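Uncharacterized protein (Escherichia coli O157:H7, PDB 4ZV9) is of unknown function but belongs to the dienelactone hydrolase family and is probably an alpha/beta-hydrolase. Local coordinates at residues I17-G30 against I71-G83. Residues are numbered along the deposited sequence; the frame is centred on the assembly and turned at random.
Sequences ITYPSPNGHGEVRG and IALAPDGLNSVGG
With chi1 at 67°, Y19 sets its ring between its own backbone N and carbonyl carbon, and this swings the phenol toward P75; L73, whose CG lies opposite its backbone N (chi1 174°), sends its two methyls from strand 71-75 toward the hairpin, one to Y19 and one to I17. The phenol end crosses the proline ring at a slant, OH lying 3.2 Å from P75 CB, while L73 CD2 approaches the tyrosine ring obliquely. V28 CB packs over one face of that ring, offset toward its rim, and the hydroxyl, buried here, is hydrogen-bonded to the carbonyl oxygen of D106 in helix 100-116. The other leucine methyl, CD1, meets I17 CD1 at 4.0 Å and also touches G30 CA.

Here the N-terminal hairpin of strands 12-21 and 28-35 joins the central sheet: strand 28-35 lies antiparallel to 71-75, whose other neighbour, 42-48, is parallel to it, an arrangement in keeping with the mixed sheet of an alpha/beta-hydrolase fold. G30 and P75 form a non-hydrogen-bonded pair with CA atoms 3.9 Å apart. Beside this pair, D76 N donates to R29 O in the carbonyl plane (2.9 Å, 159° at the hydrogen).

Past the strand, D76 closes an Asx turn: its OD1 takes the N-H of L78 at 3.0 Å from above the carboxylate plane. OD2 accepts from a water (2.6 Å) that sits at the edge of the R29 guanidinium and is only weakly bound by NE, so the water may link the two opposite charges, which lie beyond salt-bridge distance. N79 lies across the arginine chain at about a right angle. Beyond it S80 OG rides over one face of the H25 imidazole, 3.6 Å above the plane toward its rim, while H25 ND1 is hydrogen-bonded to the D106 carboxylate.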
loop_
_atom_site.group_PDB
_atom_site.type_symbol
_atom_site.label_atom_id
_atom_site.label_comp_id
_atom_site.label_asym_id
_atom_site.label_seq_id
_atom_site.Cartn_x
_atom_site.Cartn_y
_atom_site.Cartn_z
ATOM N N ILE A 17 -16.559 4.160 -1.612
ATOM C CA ILE A 17 -17.419 3.088 -1.168
ATOM C C ILE A 17 -17.256 2.948 0.326
ATOM O O ILE A 17 -16.416 3.621 0.932
ATOM C CB ILE A 17 -17.038 1.728 -1.800
ATOM C CG1 ILE A 17 -15.636 1.276 -1.354
ATOM C CG2 ILE A 17 -17.131 1.789 -3.316
ATOM C CD1 ILE A 17 -15.377 -0.198 -1.615
ATOM N N THR A 18 -18.054 2.077 0.915
ATOM C CA THR A 18 -17.844 1.706 2.310
ATOM C C THR A 18 -17.723 0.187 2.330
ATOM O O THR A 18 -18.309 -0.483 1.490
ATOM C CB THR A 18 -18.974 2.159 3.250
ATOM O OG1 THR A 18 -20.160 1.426 2.968
ATOM C CG2 THR A 18 -19.263 3.652 3.094
ATOM N N TYR A 19 -16.960 -0.355 3.283
ATOM C CA TYR A 19 -16.839 -1.806 3.418
ATOM C C TYR A 19 -16.775 -2.142 4.908
ATOM O O TYR A 19 -16.428 -1.280 5.717
ATOM C CB TYR A 19 -15.597 -2.307 2.665
ATOM C CG TYR A 19 -14.293 -1.839 3.260
ATOM C CD1 TYR A 19 -13.711 -0.635 2.871
ATOM C CD2 TYR A 19 -13.647 -2.590 4.237
ATOM C CE1 TYR A 19 -12.512 -0.209 3.428
ATOM C CE2 TYR A 19 -12.453 -2.164 4.795
ATOM C CZ TYR A 19 -11.892 -0.978 4.386
ATOM O OH TYR A 19 -10.728 -0.548 4.963
ATOM N N PRO A 20 -17.111 -3.380 5.281
ATOM C CA PRO A 20 -17.108 -3.711 6.698
ATOM C C PRO A 20 -15.740 -4.043 7.286
ATOM O O PRO A 20 -14.925 -4.734 6.657
ATOM C CB PRO A 20 -18.047 -4.922 6.772
ATOM C CG PRO A 20 -17.901 -5.581 5.447
ATOM C CD PRO A 20 -17.612 -4.491 4.450
ATOM N N SER A 21 -15.515 -3.564 8.504
ATOM C CA SER A 21 -14.302 -3.855 9.267
ATOM C C SER A 21 -14.766 -4.141 10.691
ATOM O O SER A 21 -14.667 -3.274 11.566
ATOM C CB SER A 21 -13.338 -2.672 9.219
ATOM O OG SER A 21 -12.155 -2.945 9.954
ATOM N N PRO A 22 -15.273 -5.364 10.931
ATOM C CA PRO A 22 -15.837 -5.721 12.247
ATOM C C PRO A 22 -14.870 -5.632 13.422
ATOM O O PRO A 22 -15.311 -5.442 14.555
ATOM C CB PRO A 22 -16.351 -7.158 12.052
ATOM C CG PRO A 22 -15.663 -7.678 10.840
ATOM C CD PRO A 22 -15.279 -6.504 9.997
ATOM N N ASN A 23 -13.571 -5.768 13.170
ATOM C CA ASN A 23 -12.562 -5.678 14.232
ATOM C C ASN A 23 -11.807 -4.357 14.175
ATOM O O ASN A 23 -10.826 -4.167 14.876
ATOM C CB ASN A 23 -11.588 -6.835 14.090
ATOM C CG ASN A 23 -12.293 -8.169 14.122
ATOM O OD1 ASN A 23 -12.176 -8.955 13.195
ATOM N ND2 ASN A 23 -13.073 -8.407 15.160
ATOM N N GLY A 24 -12.293 -3.441 13.349
ATOM C CA GLY A 24 -11.703 -2.126 13.217
ATOM C C GLY A 24 -12.752 -1.079 13.522
ATOM O O GLY A 24 -13.358 -1.103 14.593
ATOM N N HIS A 25 -13.021 -0.199 12.565
ATOM C CA HIS A 25 -13.963 0.897 12.809
ATOM C C HIS A 25 -15.359 0.691 12.220
ATOM O O HIS A 25 -16.078 1.654 11.998
ATOM C CB HIS A 25 -13.337 2.209 12.337
ATOM C CG HIS A 25 -12.124 2.594 13.125
ATOM N ND1 HIS A 25 -10.838 2.374 12.672
ATOM C CD2 HIS A 25 -11.999 3.137 14.361
ATOM C CE1 HIS A 25 -9.975 2.787 13.585
ATOM N NE2 HIS A 25 -10.655 3.268 14.614
ATOM N N GLY A 26 -15.751 -0.562 11.992
ATOM C CA GLY A 26 -17.085 -0.857 11.470
ATOM C C GLY A 26 -17.220 -0.636 9.969
ATOM O O GLY A 26 -16.597 -1.347 9.194
ATOM N N GLU A 27 -18.038 0.328 9.549
ATOM C CA GLU A 27 -18.207 0.596 8.125
ATOM C C GLU A 27 -17.181 1.632 7.722
ATOM O O GLU A 27 -17.345 2.795 8.053
ATOM C CB GLU A 27 -19.606 1.129 7.793
ATOM C CG GLU A 27 -20.756 0.137 7.919
ATOM C CD GLU A 27 -20.524 -1.143 7.131
ATOM O OE1 GLU A 27 -20.234 -1.073 5.920
ATOM O OE2 GLU A 27 -20.633 -2.227 7.725
ATOM N N VAL A 28 -16.175 1.214 6.957
ATOM C CA VAL A 28 -15.062 2.067 6.591
ATOM C C VAL A 28 -15.156 2.575 5.142
ATOM O O VAL A 28 -15.425 1.814 4.218
ATOM C CB VAL A 28 -13.738 1.312 6.745
ATOM C CG1 VAL A 28 -12.548 2.194 6.390
ATOM C CG2 VAL A 28 -13.593 0.787 8.172
ATOM N N ARG A 29 -14.897 3.864 4.969
ATOM C CA ARG A 29 -14.911 4.499 3.657
ATOM C C ARG A 29 -13.591 4.238 2.944
ATOM O O ARG A 29 -12.526 4.266 3.571
ATOM C CB ARG A 29 -15.100 5.993 3.860
ATOM C CG ARG A 29 -14.878 6.894 2.654
ATOM C CD ARG A 29 -15.181 8.333 3.054
ATOM N NE ARG A 29 -14.726 9.340 2.094
ATOM C CZ ARG A 29 -15.485 9.881 1.138
ATOM N NH1 ARG A 29 -16.738 9.499 0.954
ATOM N NH2 ARG A 29 -14.971 10.808 0.343
ATOM N N GLY A 30 -13.661 4.000 1.642
ATOM C CA GLY A 30 -12.484 3.793 0.822
ATOM C C GLY A 30 -12.677 4.322 -0.595
ATOM O O GLY A 30 -13.808 4.450 -1.066
ATOM N N ILE A 71 -7.796 -3.571 -9.890
ATOM C CA ILE A 71 -8.792 -2.875 -9.059
ATOM C C ILE A 71 -8.043 -2.421 -7.819
ATOM O O ILE A 71 -7.466 -3.240 -7.127
ATOM C CB ILE A 71 -9.969 -3.770 -8.624
ATOM C CG1 ILE A 71 -10.731 -4.256 -9.858
ATOM C CG2 ILE A 71 -10.915 -2.969 -7.729
ATOM C CD1 ILE A 71 -11.736 -5.351 -9.574
ATOM N N ALA A 72 -8.066 -1.121 -7.536
ATOM C CA ALA A 72 -7.362 -0.582 -6.390
ATOM C C ALA A 72 -8.340 -0.079 -5.336
ATOM O O ALA A 72 -9.336 0.570 -5.662
ATOM C CB ALA A 72 -6.450 0.547 -6.840
ATOM N N LEU A 73 -8.068 -0.407 -4.079
ATOM C CA LEU A 73 -8.862 0.090 -2.966
ATOM C C LEU A 73 -7.929 0.742 -1.959
ATOM O O LEU A 73 -7.000 0.096 -1.461
ATOM C CB LEU A 73 -9.635 -1.025 -2.299
ATOM C CG LEU A 73 -10.401 -0.634 -1.032
ATOM C CD1 LEU A 73 -11.417 0.485 -1.272
ATOM C CD2 LEU A 73 -11.113 -1.842 -0.465
ATOM N N ALA A 74 -8.152 2.025 -1.697
ATOM C CA ALA A 74 -7.374 2.805 -0.737
ATOM C C ALA A 74 -8.287 3.229 0.405
ATOM O O ALA A 74 -9.064 4.180 0.254
ATOM C CB ALA A 74 -6.776 4.033 -1.417
ATOM N N PRO A 75 -8.239 2.513 1.543
ATOM C CA PRO A 75 -9.111 2.891 2.650
ATOM C C PRO A 75 -8.752 4.236 3.278
ATOM O O PRO A 75 -7.597 4.676 3.190
ATOM C CB PRO A 75 -8.891 1.750 3.667
ATOM C CG PRO A 75 -8.407 0.606 2.870
ATOM C CD PRO A 75 -7.556 1.237 1.797
ATOM N N ASP A 76 -9.721 4.843 3.959
ATOM C CA ASP A 76 -9.488 6.066 4.710
ATOM C C ASP A 76 -9.353 5.773 6.210
ATOM O O ASP A 76 -10.344 5.539 6.930
ATOM C CB ASP A 76 -10.616 7.072 4.491
ATOM C CG ASP A 76 -10.292 8.442 5.066
ATOM O OD1 ASP A 76 -9.203 8.629 5.667
ATOM O OD2 ASP A 76 -11.148 9.324 4.913
ATOM N N GLY A 77 -8.122 5.830 6.684
ATOM C CA GLY A 77 -7.816 5.551 8.087
ATOM C C GLY A 77 -8.297 6.613 9.053
ATOM O O GLY A 77 -8.269 6.410 10.270
ATOM N N LEU A 78 -8.710 7.762 8.519
ATOM C CA LEU A 78 -9.264 8.823 9.352
ATOM C C LEU A 78 -10.779 8.848 9.324
ATOM O O LEU A 78 -11.388 9.800 9.812
ATOM C CB LEU A 78 -8.719 10.178 8.906
ATOM C CG LEU A 78 -7.204 10.342 9.044
ATOM C CD1 LEU A 78 -6.793 11.758 8.656
ATOM C CD2 LEU A 78 -6.743 10.029 10.471
ATOM N N ASN A 79 -11.403 7.797 8.798
ATOM C CA ASN A 79 -12.856 7.807 8.659
ATOM C C ASN A 79 -13.599 7.935 9.979
ATOM O O ASN A 79 -14.693 8.494 10.019
ATOM C CB ASN A 79 -13.343 6.587 7.897
ATOM C CG ASN A 79 -14.793 6.726 7.450
ATOM O OD1 ASN A 79 -15.205 7.766 6.912
ATOM N ND2 ASN A 79 -15.559 5.682 7.638
ATOM N N SER A 80 -13.004 7.448 11.066
ATOM C CA SER A 80 -13.648 7.517 12.374
ATOM C C SER A 80 -13.567 8.907 13.022
ATOM O O SER A 80 -14.216 9.144 14.032
ATOM C CB SER A 80 -13.028 6.490 13.335
ATOM O OG SER A 80 -11.654 6.753 13.586
ATOM N N VAL A 81 -12.726 9.790 12.485
ATOM C CA VAL A 81 -12.538 11.124 13.053
ATOM C C VAL A 81 -12.776 12.219 12.003
ATOM O O VAL A 81 -12.107 13.254 12.018
ATOM C CB VAL A 81 -11.146 11.269 13.735
ATOM C CG1 VAL A 81 -11.071 10.433 15.016
ATOM C CG2 VAL A 81 -10.006 10.875 12.798
ATOM N N GLY A 82 -13.700 11.954 11.072
ATOM C CA GLY A 82 -14.108 12.920 10.052
ATOM C C GLY A 82 -13.460 12.870 8.676
ATOM O O GLY A 82 -13.782 13.695 7.817
ATOM N N GLY A 83 -12.504 11.977 8.471
ATOM C CA GLY A 83 -11.816 11.875 7.182
ATOM C C GLY A 83 -10.627 12.800 7.047
ATOM O O GLY A 83 -10.393 13.649 7.917
HETATM O O HOH W 1 -11.528 10.595 2.706
#